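Local coordinates for CRISPR protein (Archaeoglobus fulgidus, PDB 4MJK) that probably serves as a Cas5-family subunit of a type I-A Cascade complex, helping to hold CRISPR RNA for recognition of invading nucleic acid, at residues Phe28-Pro33 with Ile69-Leu74; Asp177-Ala182 with Val226-Pro231. One frame throughout, in Å; residues are numbered along the deposited sequence.

Interaction 1 (Phe28-Pro33 with Ile69-Leu74); sequences FYYPPP and IGWKAL
Tyr30 and Trp71 make an offset edge-to-face aromatic pair that packs the loop before helix 33-46 against strand 66-73, an outermost strand of the six-stranded antiparallel sheet in this Cas5-like RAMP fold. The ring planes stand at 67° with centroids 4.8 Å apart. The indole presents its pyrrole edge: Trp71 CD1 lies over one face of the phenol toward its rim, and Trp71 NE1 is 3.3 Å from Tyr30 CG. On Trp71 a chi1 of 57° places CG between the backbone N and carbonyl carbon and sends the indole across to the loop. Farther out, Tyr30 OH passes 3.8 Å from Ala73 CB and hydrogen-bonds to the carbonyl oxygen of Pro231. A leucine in place of Tyr30 would probably leave the indole edge without its aromatic face and the Pro231 oxygen without this hydroxyl. Pro32 takes the N-cap position of helix 33-46. Pro33, in the first turn, touches both Trp71 and Ile69. Its CD lies 3.9 Å from Trp71 CH2, reached obliquely, while its CB touches both branches of Ile69, 3.8 Å from CD1 and 3.9 Å from CG2.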
loop_
_atom_site.group_PDB
_atom_site.type_symbol
_atom_site.label_atom_id
_atom_site.label_comp_id
_atom_site.label_asym_id
_atom_site.label_seq_id
_atom_site.Cartn_x
_atom_site.Cartn_y
_atom_site.Cartn_z
ATOM N N PHE A 28 -2.383 -12.280 6.802
ATOM C CA PHE A 28 -2.690 -11.572 8.045
ATOM C C PHE A 28 -3.587 -10.375 7.788
ATOM O O PHE A 28 -3.259 -9.518 6.976
ATOM C CB PHE A 28 -1.413 -11.044 8.702
ATOM C CG PHE A 28 -0.503 -12.106 9.245
ATOM C CD1 PHE A 28 -0.974 -13.071 10.120
ATOM C CD2 PHE A 28 0.845 -12.126 8.887
ATOM C CE1 PHE A 28 -0.123 -14.052 10.623
ATOM C CE2 PHE A 28 1.699 -13.097 9.380
ATOM C CZ PHE A 28 1.217 -14.060 10.250
ATOM N N TYR A 29 -4.701 -10.292 8.501
ATOM C CA TYR A 29 -5.463 -9.043 8.510
ATOM C C TYR A 29 -4.656 -7.947 9.232
ATOM O O TYR A 29 -4.662 -6.778 8.816
ATOM C CB TYR A 29 -6.822 -9.239 9.190
ATOM C CG TYR A 29 -7.819 -10.063 8.403
ATOM C CD1 TYR A 29 -8.552 -9.498 7.362
ATOM C CD2 TYR A 29 -8.053 -11.400 8.719
ATOM C CE1 TYR A 29 -9.484 -10.250 6.646
ATOM C CE2 TYR A 29 -8.991 -12.159 8.012
ATOM C CZ TYR A 29 -9.695 -11.576 6.978
ATOM O OH TYR A 29 -10.619 -12.305 6.269
ATOM N N TYR A 30 -3.946 -8.323 10.302
ATOM C CA TYR A 30 -3.203 -7.334 11.095
ATOM C C TYR A 30 -1.757 -7.716 11.357
ATOM O O TYR A 30 -1.408 -8.885 11.326
ATOM C CB TYR A 30 -3.874 -7.119 12.456
ATOM C CG TYR A 30 -5.210 -6.455 12.367
ATOM C CD1 TYR A 30 -5.305 -5.090 12.115
ATOM C CD2 TYR A 30 -6.388 -7.188 12.531
ATOM C CE1 TYR A 30 -6.534 -4.468 12.021
ATOM C CE2 TYR A 30 -7.620 -6.573 12.442
ATOM C CZ TYR A 30 -7.685 -5.201 12.190
ATOM O OH TYR A 30 -8.908 -4.557 12.093
ATOM N N PRO A 31 -0.908 -6.725 11.670
ATOM C CA PRO A 31 0.462 -7.078 12.057
ATOM C C PRO A 31 0.436 -7.996 13.275
ATOM O O PRO A 31 -0.251 -7.686 14.250
ATOM C CB PRO A 31 1.073 -5.726 12.453
ATOM C CG PRO A 31 0.281 -4.723 11.692
ATOM C CD PRO A 31 -1.134 -5.271 11.715
ATOM N N PRO A 32 1.160 -9.119 13.216
ATOM C CA PRO A 32 1.213 -10.020 14.377
ATOM C C PRO A 32 1.753 -9.327 15.627
ATOM O O PRO A 32 2.548 -8.390 15.526
ATOM C CB PRO A 32 2.170 -11.126 13.920
ATOM C CG PRO A 32 2.027 -11.126 12.399
ATOM C CD PRO A 32 1.876 -9.667 12.043
ATOM N N PRO A 33 1.308 -9.773 16.809
ATOM C CA PRO A 33 1.790 -9.151 18.048
ATOM C C PRO A 33 3.303 -9.320 18.269
ATOM O O PRO A 33 3.910 -8.428 18.851
ATOM C CB PRO A 33 0.965 -9.847 19.153
ATOM C CG PRO A 33 0.448 -11.099 18.535
ATOM C CD PRO A 33 0.270 -10.787 17.059
ATOM N N ILE A 69 -1.776 -8.001 25.025
ATOM C CA ILE A 69 -1.585 -7.169 23.849
ATOM C C ILE A 69 -2.767 -7.350 22.928
ATOM O O ILE A 69 -3.040 -8.460 22.473
ATOM C CB ILE A 69 -0.270 -7.478 23.105
ATOM C CG1 ILE A 69 -0.180 -6.627 21.826
ATOM C CG2 ILE A 69 -0.161 -8.958 22.781
ATOM C CD1 ILE A 69 1.204 -6.673 21.153
ATOM N N GLY A 70 -3.489 -6.260 22.697
ATOM C CA GLY A 70 -4.656 -6.251 21.825
ATOM C C GLY A 70 -4.611 -5.007 20.957
ATOM O O GLY A 70 -3.848 -4.079 21.236
ATOM N N TRP A 71 -5.427 -4.973 19.909
ATOM C CA TRP A 71 -5.404 -3.857 18.984
ATOM C C TRP A 71 -6.737 -3.771 18.275
ATOM O O TRP A 71 -7.507 -4.735 18.260
ATOM C CB TRP A 71 -4.278 -4.026 17.950
ATOM C CG TRP A 71 -4.380 -5.321 17.182
ATOM C CD1 TRP A 71 -4.977 -5.515 15.965
ATOM C CD2 TRP A 71 -3.908 -6.606 17.606
ATOM N NE1 TRP A 71 -4.890 -6.842 15.603
ATOM C CE2 TRP A 71 -4.242 -7.530 16.602
ATOM C CE3 TRP A 71 -3.228 -7.059 18.746
ATOM C CZ2 TRP A 71 -3.907 -8.875 16.683
ATOM C CZ3 TRP A 71 -2.896 -8.405 18.828
ATOM C CH2 TRP A 71 -3.243 -9.296 17.806
ATOM N N LYS A 72 -7.007 -2.596 17.708
ATOM C CA LYS A 72 -8.207 -2.371 16.923
ATOM C C LYS A 72 -7.968 -1.254 15.917
ATOM O O LYS A 72 -7.168 -0.343 16.162
ATOM C CB LYS A 72 -9.396 -2.017 17.823
ATOM C CG LYS A 72 -9.244 -0.694 18.531
ATOM C CD LYS A 72 -10.339 -0.477 19.562
ATOM C CE LYS A 72 -10.111 0.834 20.311
ATOM N NZ LYS A 72 -11.157 1.108 21.373
ATOM N N ALA A 73 -8.659 -1.334 14.787
ATOM C CA ALA A 73 -8.579 -0.305 13.760
ATOM C C ALA A 73 -9.369 0.882 14.272
ATOM O O ALA A 73 -10.360 0.692 14.954
ATOM C CB ALA A 73 -9.171 -0.816 12.440
ATOM N N LEU A 74 -8.906 2.095 13.973
ATOM C CA LEU A 74 -9.632 3.306 14.325
ATOM C C LEU A 74 -10.404 3.835 13.127
ATOM O O LEU A 74 -11.457 4.445 13.283
ATOM C CB LEU A 74 -8.661 4.384 14.846
ATOM C CG LEU A 74 -7.862 3.933 16.085
ATOM C CD1 LEU A 74 -6.803 4.956 16.509
ATOM C CD2 LEU A 74 -8.808 3.632 17.229
#

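Interaction 2 (Asp177-Ala182 with Val226-Pro231); sequences DYSFPA and VLYRIP
The Tyr228 ring has the peptide link between Phe180 and Pro181 lying over one face: Pro181 N sits above the ring centre and Phe180 C nearer the rim, 3.4 Å above the plane. Pro181 CD adds a CH-pi contact over the face, 4.3 Å from the ring centroid, and Ser179 reaches the edge with CB and OG. Trp71 also meets this ring, with the planes at about 20°, and Tyr228 OH bonds to the carbonyl oxygen of Ile69. The Phe180 ring receives Arg229 CB over one face, 3.8 Å from its centroid, while the carbonyl oxygen of Tyr178, two residues earlier, lies in plane at the edge. Phe180 CG takes the place between backbone N and carbonyl carbon (chi1 55°), which swings the ring alongside the arginine's aliphatic part. Past CG the Arg229 chain bends at chi2 and chi3, and its NE and NH2 bond to the carbonyl oxygens of Glu197 and Trp196 in the next strand.

The two backbones run antiparallel. Phe180 and Arg229 form a hydrogen-bonded pair, Phe180 N giving to Arg229 O at 3.0 Å and Arg229 N to Phe180 O at 2.9 Å. Ala182 N then gives a short, nearly straight bond, 177° at the hydrogen, to Leu227 O at 2.6 Å. Between them Pro181 and Tyr228 form a non-hydrogen-bonded pair, and Pro181 CB fits 3.9 Å from Val226 CG2. At the far end Pro231 CD lies against Ser179 N, and Ser179 OG bonds to Trp71 N. The short strand 180-181 thus forms one edge of a three-stranded antiparallel sheet, with 225-231 in the middle and 196-202 on the other side.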
loop_
_atom_site.group_PDB
_atom_site.type_symbol
_atom_site.label_atom_id
_atom_site.label_comp_id
_atom_site.label_asym_id
_atom_site.label_seq_id
_atom_site.Cartn_x
_atom_site.Cartn_y
_atom_site.Cartn_z
ATOM N N ASP A 177 -13.615 -3.993 22.555
ATOM C CA ASP A 177 -13.520 -3.737 21.128
ATOM C C ASP A 177 -12.076 -3.927 20.653
ATOM O O ASP A 177 -11.725 -3.526 19.548
ATOM C CB ASP A 177 -14.098 -2.360 20.743
ATOM C CG ASP A 177 -13.470 -1.216 21.499
ATOM O OD1 ASP A 177 -12.404 -1.388 22.095
ATOM O OD2 ASP A 177 -14.039 -0.108 21.477
ATOM N N TYR A 178 -11.259 -4.569 21.492
ATOM C CA TYR A 178 -9.904 -4.981 21.102
ATOM C C TYR A 178 -9.816 -6.460 20.778
ATOM O O TYR A 178 -10.557 -7.272 21.345
ATOM C CB TYR A 178 -8.925 -4.720 22.236
ATOM C CG TYR A 178 -8.579 -3.273 22.435
ATOM C CD1 TYR A 178 -9.328 -2.481 23.295
ATOM C CD2 TYR A 178 -7.490 -2.710 21.788
ATOM C CE1 TYR A 178 -9.015 -1.151 23.508
ATOM C CE2 TYR A 178 -7.165 -1.377 21.979
ATOM C CZ TYR A 178 -7.931 -0.608 22.853
ATOM O OH TYR A 178 -7.622 0.705 23.060
ATOM N N SER A 179 -8.872 -6.815 19.907
ATOM C CA SER A 179 -8.570 -8.213 19.651
ATOM C C SER A 179 -8.252 -8.915 20.968
ATOM O O SER A 179 -7.849 -8.275 21.946
ATOM C CB SER A 179 -7.383 -8.330 18.674
ATOM O OG SER A 179 -6.176 -7.873 19.287
ATOM N N PHE A 180 -8.426 -10.232 21.005
ATOM C CA PHE A 180 -8.104 -10.982 22.204
ATOM C C PHE A 180 -7.753 -12.423 21.890
ATOM O O PHE A 180 -8.230 -12.986 20.912
ATOM C CB PHE A 180 -9.273 -10.941 23.185
ATOM C CG PHE A 180 -10.579 -11.421 22.600
ATOM C CD1 PHE A 180 -11.430 -10.534 21.940
ATOM C CD2 PHE A 180 -10.963 -12.758 22.723
ATOM C CE1 PHE A 180 -12.630 -10.960 21.417
ATOM C CE2 PHE A 180 -12.176 -13.197 22.202
ATOM C CZ PHE A 180 -13.002 -12.298 21.543
ATOM N N PRO A 181 -6.930 -13.038 22.742
ATOM C CA PRO A 181 -6.612 -14.451 22.522
ATOM C C PRO A 181 -7.845 -15.311 22.802
ATOM O O PRO A 181 -8.565 -15.099 23.780
ATOM C CB PRO A 181 -5.487 -14.723 23.526
ATOM C CG PRO A 181 -5.681 -13.710 24.603
ATOM C CD PRO A 181 -6.321 -12.496 23.974
ATOM N N ALA A 182 -8.097 -16.270 21.930
ATOM C CA ALA A 182 -9.289 -17.099 22.041
ATOM C C ALA A 182 -8.895 -18.511 22.459
ATOM O O ALA A 182 -8.910 -19.428 21.652
ATOM C CB ALA A 182 -10.037 -17.129 20.700
ATOM N N VAL A 226 -0.863 -18.877 18.967
ATOM C CA VAL A 226 -2.059 -18.513 19.713
ATOM C C VAL A 226 -3.168 -18.080 18.741
ATOM O O VAL A 226 -2.908 -17.395 17.755
ATOM C CB VAL A 226 -1.767 -17.364 20.719
ATOM C CG1 VAL A 226 -1.215 -16.140 19.994
ATOM C CG2 VAL A 226 -3.013 -16.987 21.482
ATOM N N LEU A 227 -4.392 -18.499 19.021
ATOM C CA LEU A 227 -5.549 -18.104 18.235
ATOM C C LEU A 227 -6.128 -16.808 18.799
ATOM O O LEU A 227 -6.361 -16.726 20.000
ATOM C CB LEU A 227 -6.601 -19.211 18.297
ATOM C CG LEU A 227 -7.927 -18.891 17.598
ATOM C CD1 LEU A 227 -7.736 -18.741 16.102
ATOM C CD2 LEU A 227 -8.977 -19.955 17.918
ATOM N N TYR A 228 -6.335 -15.798 17.942
ATOM C CA TYR A 228 -6.940 -14.529 18.362
ATOM C C TYR A 228 -8.246 -14.299 17.633
ATOM O O TYR A 228 -8.390 -14.700 16.474
ATOM C CB TYR A 228 -6.031 -13.341 17.998
ATOM C CG TYR A 228 -5.174 -12.804 19.120
ATOM C CD1 TYR A 228 -4.178 -13.571 19.678
ATOM C CD2 TYR A 228 -5.369 -11.510 19.613
ATOM C CE1 TYR A 228 -3.379 -13.081 20.702
ATOM C CE2 TYR A 228 -4.571 -11.003 20.628
ATOM C CZ TYR A 228 -3.577 -11.798 21.171
ATOM O OH TYR A 228 -2.781 -11.309 22.197
ATOM N N ARG A 229 -9.179 -13.617 18.292
ATOM C CA ARG A 229 -10.305 -13.017 17.596
ATOM C C ARG A 229 -9.891 -11.571 17.334
ATOM O O ARG A 229 -9.265 -10.952 18.185
ATOM C CB ARG A 229 -11.585 -13.070 18.433
ATOM C CG ARG A 229 -12.051 -14.480 18.756
ATOM C CD ARG A 229 -12.330 -15.327 17.505
ATOM N NE ARG A 229 -13.383 -14.806 16.626
ATOM C CZ ARG A 229 -14.665 -15.174 16.678
ATOM N NH1 ARG A 229 -15.076 -16.054 17.587
ATOM N NH2 ARG A 229 -15.542 -14.667 15.823
ATOM N N ILE A 230 -10.195 -11.063 16.142
ATOM C CA ILE A 230 -9.742 -9.733 15.735
ATOM C C ILE A 230 -10.912 -8.966 15.148
ATOM O O ILE A 230 -11.705 -9.524 14.377
ATOM C CB ILE A 230 -8.597 -9.804 14.672
ATOM C CG1 ILE A 230 -8.993 -10.728 13.516
ATOM C CG2 ILE A 230 -7.299 -10.317 15.318
ATOM C CD1 ILE A 230 -8.035 -10.724 12.324
ATOM N N PRO A 231 -11.033 -7.682 15.504
ATOM C CA PRO A 231 -12.154 -6.913 14.959
ATOM C C PRO A 231 -11.836 -6.372 13.561
ATOM O O PRO A 231 -10.690 -5.986 13.280
ATOM C CB PRO A 231 -12.291 -5.764 15.952
ATOM C CG PRO A 231 -10.867 -5.509 16.409
ATOM C CD PRO A 231 -10.210 -6.889 16.437
#

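Both contacts are largely buried, with interaction 1 nearer the centre of the chain and interaction 2 reaching partly exposed residues such as Leu227 and Arg229. Their chemistry follows their places: 28-33 meets 69-74 almost wholly through side chains, whereas 177-182 and 226-231 share backbone hydrogen bonds within the smaller sheet. The two touch, their centres about 9 Å apart, and a tyrosine of each contact ends on a carbonyl of the other. Backbone hydrogen bonding of Ser179 with Trp71 ties 177-182 directly to strand 66-73 as well. Together the two interactions join the edge of the six-stranded sheet to the three-stranded one.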